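Local coordinates for protein putative oxidoreductase (PDB 3KUX) that probably catalyses an NAD(P)-dependent oxidation-reduction, using a Rossmann-fold domain to bind the nucleotide, at residues F192-L202 against Y214-Q224. Numbering follows the deposited sequence.
Sequences FGLPETLNVDL and YFHAVLSYPGQ
Pro195 lies over one face of the Tyr221 ring at the end of an antiparallel beta hairpin formed by strands 197-203 and 214-221 of the C-terminal alpha/beta domain, part of its large mixed sheet. The Pro195 CA sits 3.7 Å from the ring centroid and 20° off the normal, which meets the criteria for a CH-pi contact. Tyr221 has CG anti to its carbonyl carbon, and the ring reaches the loop that follows helix 176-192; there its hydroxyl donates to Gly193 O, with OH 2.8 Å from that oxygen and tilted 31° from the carbonyl plane. Face and hydroxyl together would fix the ring's orientation. Beyond it, the loop enters the strand through Glu196 N, bonded to Ser220 O.

Two pairs of backbone bonds, Asn199 with Val218 and Asp201 with His216, set the register of the nearly antiparallel strands. On the sheet face carrying Leu198, Val200, Ala217 and Leu219, Leu198 and Leu219 lie side by side and point the same way, their CD1 atoms 3.5 Å apart. Farther along this face, Leu202 CD2 reaches Phe215 CB at 3.5 Å, while the Phe215 ring leads away to an edge-to-face meeting with Trp177. Helix 176-192 packs on this face, while helix 323-342 runs along the outer edge of strand 197-203, where Ser339 OG and Asp340 OD1 bond Val200 N and Leu202 N.

On the other face the Asp201 carboxylate, its plane 67° from the Tyr214 ring, approaches that ring at its edge: OD1 lies in the ring plane, 3.6 Å from Tyr214 CE2.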
loop_
_atom_site.group_PDB
_atom_site.type_symbol
_atom_site.label_atom_id
_atom_site.label_comp_id
_atom_site.label_asym_id
_atom_site.label_seq_id
_atom_site.Cartn_x
_atom_site.Cartn_y
_atom_site.Cartn_z
ATOM N N PHE A 192 -7.041 -5.463 -12.935
ATOM C CA PHE A 192 -8.232 -6.002 -13.603
ATOM C C PHE A 192 -9.502 -5.179 -13.414
ATOM O O PHE A 192 -10.552 -5.527 -13.943
ATOM C CB PHE A 192 -8.497 -7.443 -13.145
ATOM C CG PHE A 192 -7.310 -8.354 -13.280
ATOM C CD1 PHE A 192 -6.925 -8.833 -14.523
ATOM C CD2 PHE A 192 -6.579 -8.731 -12.163
ATOM C CE1 PHE A 192 -5.827 -9.671 -14.651
ATOM C CE2 PHE A 192 -5.481 -9.570 -12.282
ATOM C CZ PHE A 192 -5.104 -10.040 -13.527
ATOM N N GLY A 193 -9.415 -4.095 -12.659
ATOM C CA GLY A 193 -10.603 -3.312 -12.353
ATOM C C GLY A 193 -11.501 -4.027 -11.357
ATOM O O GLY A 193 -11.062 -4.927 -10.644
ATOM N N LEU A 194 -12.769 -3.630 -11.314
ATOM C CA LEU A 194 -13.712 -4.159 -10.335
ATOM C C LEU A 194 -14.245 -5.519 -10.733
ATOM O O LEU A 194 -14.555 -5.748 -11.897
ATOM C CB LEU A 194 -14.884 -3.200 -10.168
ATOM C CG LEU A 194 -14.585 -1.900 -9.432
ATOM C CD1 LEU A 194 -15.729 -0.921 -9.637
ATOM C CD2 LEU A 194 -14.351 -2.181 -7.952
ATOM N N PRO A 195 -14.363 -6.425 -9.760
ATOM C CA PRO A 195 -14.952 -7.734 -10.006
ATOM C C PRO A 195 -16.475 -7.639 -10.029
ATOM O O PRO A 195 -17.025 -6.566 -9.797
ATOM C CB PRO A 195 -14.497 -8.545 -8.794
ATOM C CG PRO A 195 -14.389 -7.536 -7.703
ATOM C CD PRO A 195 -13.959 -6.248 -8.355
ATOM N N GLU A 196 -17.146 -8.751 -10.314
ATOM C CA GLU A 196 -18.601 -8.800 -10.230
ATOM C C GLU A 196 -19.030 -9.209 -8.822
ATOM O O GLU A 196 -19.962 -8.641 -8.257
ATOM C CB GLU A 196 -19.177 -9.753 -11.279
ATOM C CG GLU A 196 -18.984 -9.279 -12.717
ATOM C CD GLU A 196 -19.762 -10.115 -13.731
ATOM O OE1 GLU A 196 -19.634 -11.361 -13.708
ATOM O OE2 GLU A 196 -20.498 -9.519 -14.557
ATOM N N THR A 197 -18.333 -10.187 -8.252
ATOM C CA THR A 197 -18.592 -10.602 -6.885
ATOM C C THR A 197 -17.305 -10.771 -6.095
ATOM O O THR A 197 -16.261 -11.105 -6.652
ATOM C CB THR A 197 -19.349 -11.933 -6.838
ATOM O OG1 THR A 197 -18.517 -12.976 -7.360
ATOM C CG2 THR A 197 -20.623 -11.844 -7.652
ATOM N N LEU A 198 -17.396 -10.549 -4.786
ATOM C CA LEU A 198 -16.289 -10.806 -3.868
ATOM C C LEU A 198 -16.711 -11.840 -2.833
ATOM O O LEU A 198 -17.704 -11.651 -2.136
ATOM C CB LEU A 198 -15.881 -9.515 -3.159
ATOM C CG LEU A 198 -14.935 -9.699 -1.975
ATOM C CD1 LEU A 198 -13.556 -10.096 -2.464
ATOM C CD2 LEU A 198 -14.856 -8.434 -1.153
ATOM N N ASN A 199 -15.964 -12.937 -2.739
ATOM C CA ASN A 199 -16.246 -13.974 -1.747
ATOM C C ASN A 199 -15.073 -14.179 -0.802
ATOM O O ASN A 199 -14.011 -14.649 -1.215
ATOM C CB ASN A 199 -16.578 -15.293 -2.430
ATOM C CG ASN A 199 -17.165 -16.317 -1.471
ATOM O OD1 ASN A 199 -17.401 -16.027 -0.297
ATOM N ND2 ASN A 199 -17.413 -17.519 -1.970
ATOM N N VAL A 200 -15.258 -13.844 0.468
ATOM C CA VAL A 200 -14.144 -13.901 1.407
ATOM C C VAL A 200 -14.357 -14.890 2.537
ATOM O O VAL A 200 -15.434 -14.969 3.123
ATOM C CB VAL A 200 -13.833 -12.520 1.998
ATOM C CG1 VAL A 200 -12.778 -12.638 3.086
ATOM C CG2 VAL A 200 -13.375 -11.571 0.891
ATOM N N ASP A 201 -13.312 -15.647 2.837
ATOM C CA ASP A 201 -13.351 -16.601 3.931
ATOM C C ASP A 201 -12.296 -16.215 4.955
ATOM O O ASP A 201 -11.103 -16.422 4.728
ATOM C CB ASP A 201 -13.091 -18.018 3.409
ATOM C CG ASP A 201 -12.848 -19.022 4.531
ATOM O OD1 ASP A 201 -11.996 -19.919 4.343
ATOM O OD2 ASP A 201 -13.506 -18.916 5.593
ATOM N N LEU A 202 -12.731 -15.633 6.068
ATOM C CA LEU A 202 -11.810 -15.248 7.133
ATOM C C LEU A 202 -11.610 -16.409 8.097
ATOM O O LEU A 202 -12.489 -17.250 8.249
ATOM C CB LEU A 202 -12.329 -14.015 7.870
ATOM C CG LEU A 202 -12.471 -12.756 7.004
ATOM C CD1 LEU A 202 -12.912 -11.567 7.844
ATOM C CD2 LEU A 202 -11.175 -12.436 6.253
ATOM N N TYR A 214 -6.014 -15.562 9.045
ATOM C CA TYR A 214 -6.132 -16.282 7.784
ATOM C C TYR A 214 -7.228 -15.650 6.939
ATOM O O TYR A 214 -8.284 -15.287 7.458
ATOM C CB TYR A 214 -6.477 -17.750 8.051
ATOM C CG TYR A 214 -6.903 -18.550 6.824
ATOM C CD1 TYR A 214 -5.988 -19.320 6.117
ATOM C CD2 TYR A 214 -8.223 -18.546 6.392
ATOM C CE1 TYR A 214 -6.375 -20.054 5.008
ATOM C CE2 TYR A 214 -8.619 -19.275 5.286
ATOM C CZ TYR A 214 -7.693 -20.027 4.596
ATOM O OH TYR A 214 -8.088 -20.756 3.488
ATOM N N PHE A 215 -6.984 -15.509 5.640
ATOM C CA PHE A 215 -8.047 -15.084 4.731
ATOM C C PHE A 215 -7.825 -15.567 3.310
ATOM O O PHE A 215 -6.697 -15.591 2.818
ATOM C CB PHE A 215 -8.267 -13.564 4.773
ATOM C CG PHE A 215 -7.274 -12.768 3.977
ATOM C CD1 PHE A 215 -7.282 -12.803 2.595
ATOM C CD2 PHE A 215 -6.355 -11.948 4.614
ATOM C CE1 PHE A 215 -6.370 -12.053 1.858
ATOM C CE2 PHE A 215 -5.440 -11.197 3.885
ATOM C CZ PHE A 215 -5.450 -11.249 2.505
ATOM N N HIS A 216 -8.918 -15.952 2.662
ATOM C CA HIS A 216 -8.885 -16.471 1.302
ATOM C C HIS A 216 -10.004 -15.802 0.512
ATOM O O HIS A 216 -11.180 -16.100 0.718
ATOM C CB HIS A 216 -9.070 -17.989 1.338
ATOM C CG HIS A 216 -8.836 -18.667 0.026
ATOM N ND1 HIS A 216 -9.862 -19.149 -0.755
ATOM C CD2 HIS A 216 -7.690 -18.966 -0.632
ATOM C CE1 HIS A 216 -9.361 -19.706 -1.844
ATOM N NE2 HIS A 216 -8.044 -19.607 -1.795
ATOM N N ALA A 217 -9.642 -14.876 -0.372
ATOM C CA ALA A 217 -10.637 -14.093 -1.111
ATOM C C ALA A 217 -10.672 -14.463 -2.576
ATOM O O ALA A 217 -9.631 -14.614 -3.210
ATOM C CB ALA A 217 -10.361 -12.611 -0.966
ATOM N N VAL A 218 -11.878 -14.595 -3.114
ATOM C CA VAL A 218 -12.060 -14.850 -4.533
ATOM C C VAL A 218 -12.838 -13.707 -5.174
ATOM O O VAL A 218 -13.981 -13.438 -4.800
ATOM C CB VAL A 218 -12.825 -16.163 -4.768
ATOM C CG1 VAL A 218 -13.108 -16.356 -6.249
ATOM C CG2 VAL A 218 -12.049 -17.341 -4.204
ATOM N N LEU A 219 -12.208 -13.029 -6.130
ATOM C CA LEU A 219 -12.863 -11.975 -6.905
ATOM C C LEU A 219 -13.209 -12.519 -8.278
ATOM O O LEU A 219 -12.342 -13.040 -8.982
ATOM C CB LEU A 219 -11.958 -10.753 -7.045
ATOM C CG LEU A 219 -11.678 -9.940 -5.779
ATOM C CD1 LEU A 219 -10.961 -10.792 -4.733
ATOM C CD2 LEU A 219 -10.867 -8.697 -6.102
ATOM N N SER A 220 -14.475 -12.395 -8.657
ATOM C CA SER A 220 -14.972 -13.026 -9.876
ATOM C C SER A 220 -15.219 -12.039 -11.030
ATOM O O SER A 220 -15.879 -11.008 -10.860
ATOM C CB SER A 220 -16.243 -13.822 -9.566
ATOM O OG SER A 220 -16.457 -14.826 -10.542
ATOM N N TYR A 221 -14.683 -12.370 -12.202
ATOM C CA TYR A 221 -14.875 -11.569 -13.412
ATOM C C TYR A 221 -15.379 -12.450 -14.562
ATOM O O TYR A 221 -15.144 -13.657 -14.578
ATOM C CB TYR A 221 -13.555 -10.942 -13.864
ATOM C CG TYR A 221 -12.835 -10.076 -12.860
ATOM C CD1 TYR A 221 -12.793 -8.695 -13.013
ATOM C CD2 TYR A 221 -12.161 -10.635 -11.784
ATOM C CE1 TYR A 221 -12.123 -7.895 -12.111
ATOM C CE2 TYR A 221 -11.482 -9.844 -10.875
ATOM C CZ TYR A 221 -11.468 -8.475 -11.043
ATOM O OH TYR A 221 -10.799 -7.680 -10.145
ATOM N N PRO A 222 -16.057 -11.842 -15.543
ATOM C CA PRO A 222 -16.366 -12.589 -16.751
ATOM C C PRO A 222 -15.103 -13.239 -17.318
ATOM O O PRO A 222 -14.198 -12.543 -17.783
ATOM C CB PRO A 222 -16.864 -11.504 -17.711
ATOM C CG PRO A 222 -17.389 -10.432 -16.832
ATOM C CD PRO A 222 -16.527 -10.445 -15.609
ATOM N N GLY A 223 -15.039 -14.562 -17.268
ATOM C CA GLY A 223 -13.918 -15.289 -17.844
ATOM C C GLY A 223 -12.608 -15.105 -17.105
ATOM O O GLY A 223 -11.542 -15.368 -17.660
ATOM N N GLN A 224 -12.681 -14.657 -15.852
ATOM C CA GLN A 224 -11.482 -14.479 -15.023
ATOM C C GLN A 224 -11.732 -14.795 -13.554
ATOM O O GLN A 224 -12.846 -14.614 -13.061
ATOM C CB GLN A 224 -10.956 -13.050 -15.139
ATOM C CG GLN A 224 -10.501 -12.683 -16.532
ATOM C CD GLN A 224 -9.904 -11.300 -16.596
ATOM O OE1 GLN A 224 -8.733 -11.136 -16.933
ATOM N NE2 GLN A 224 -10.703 -10.290 -16.266
HETATM O O HOH W 1 -16.556 -13.853 -6.005
HETATM O O HOH W 2 -10.560 -20.908 2.687
#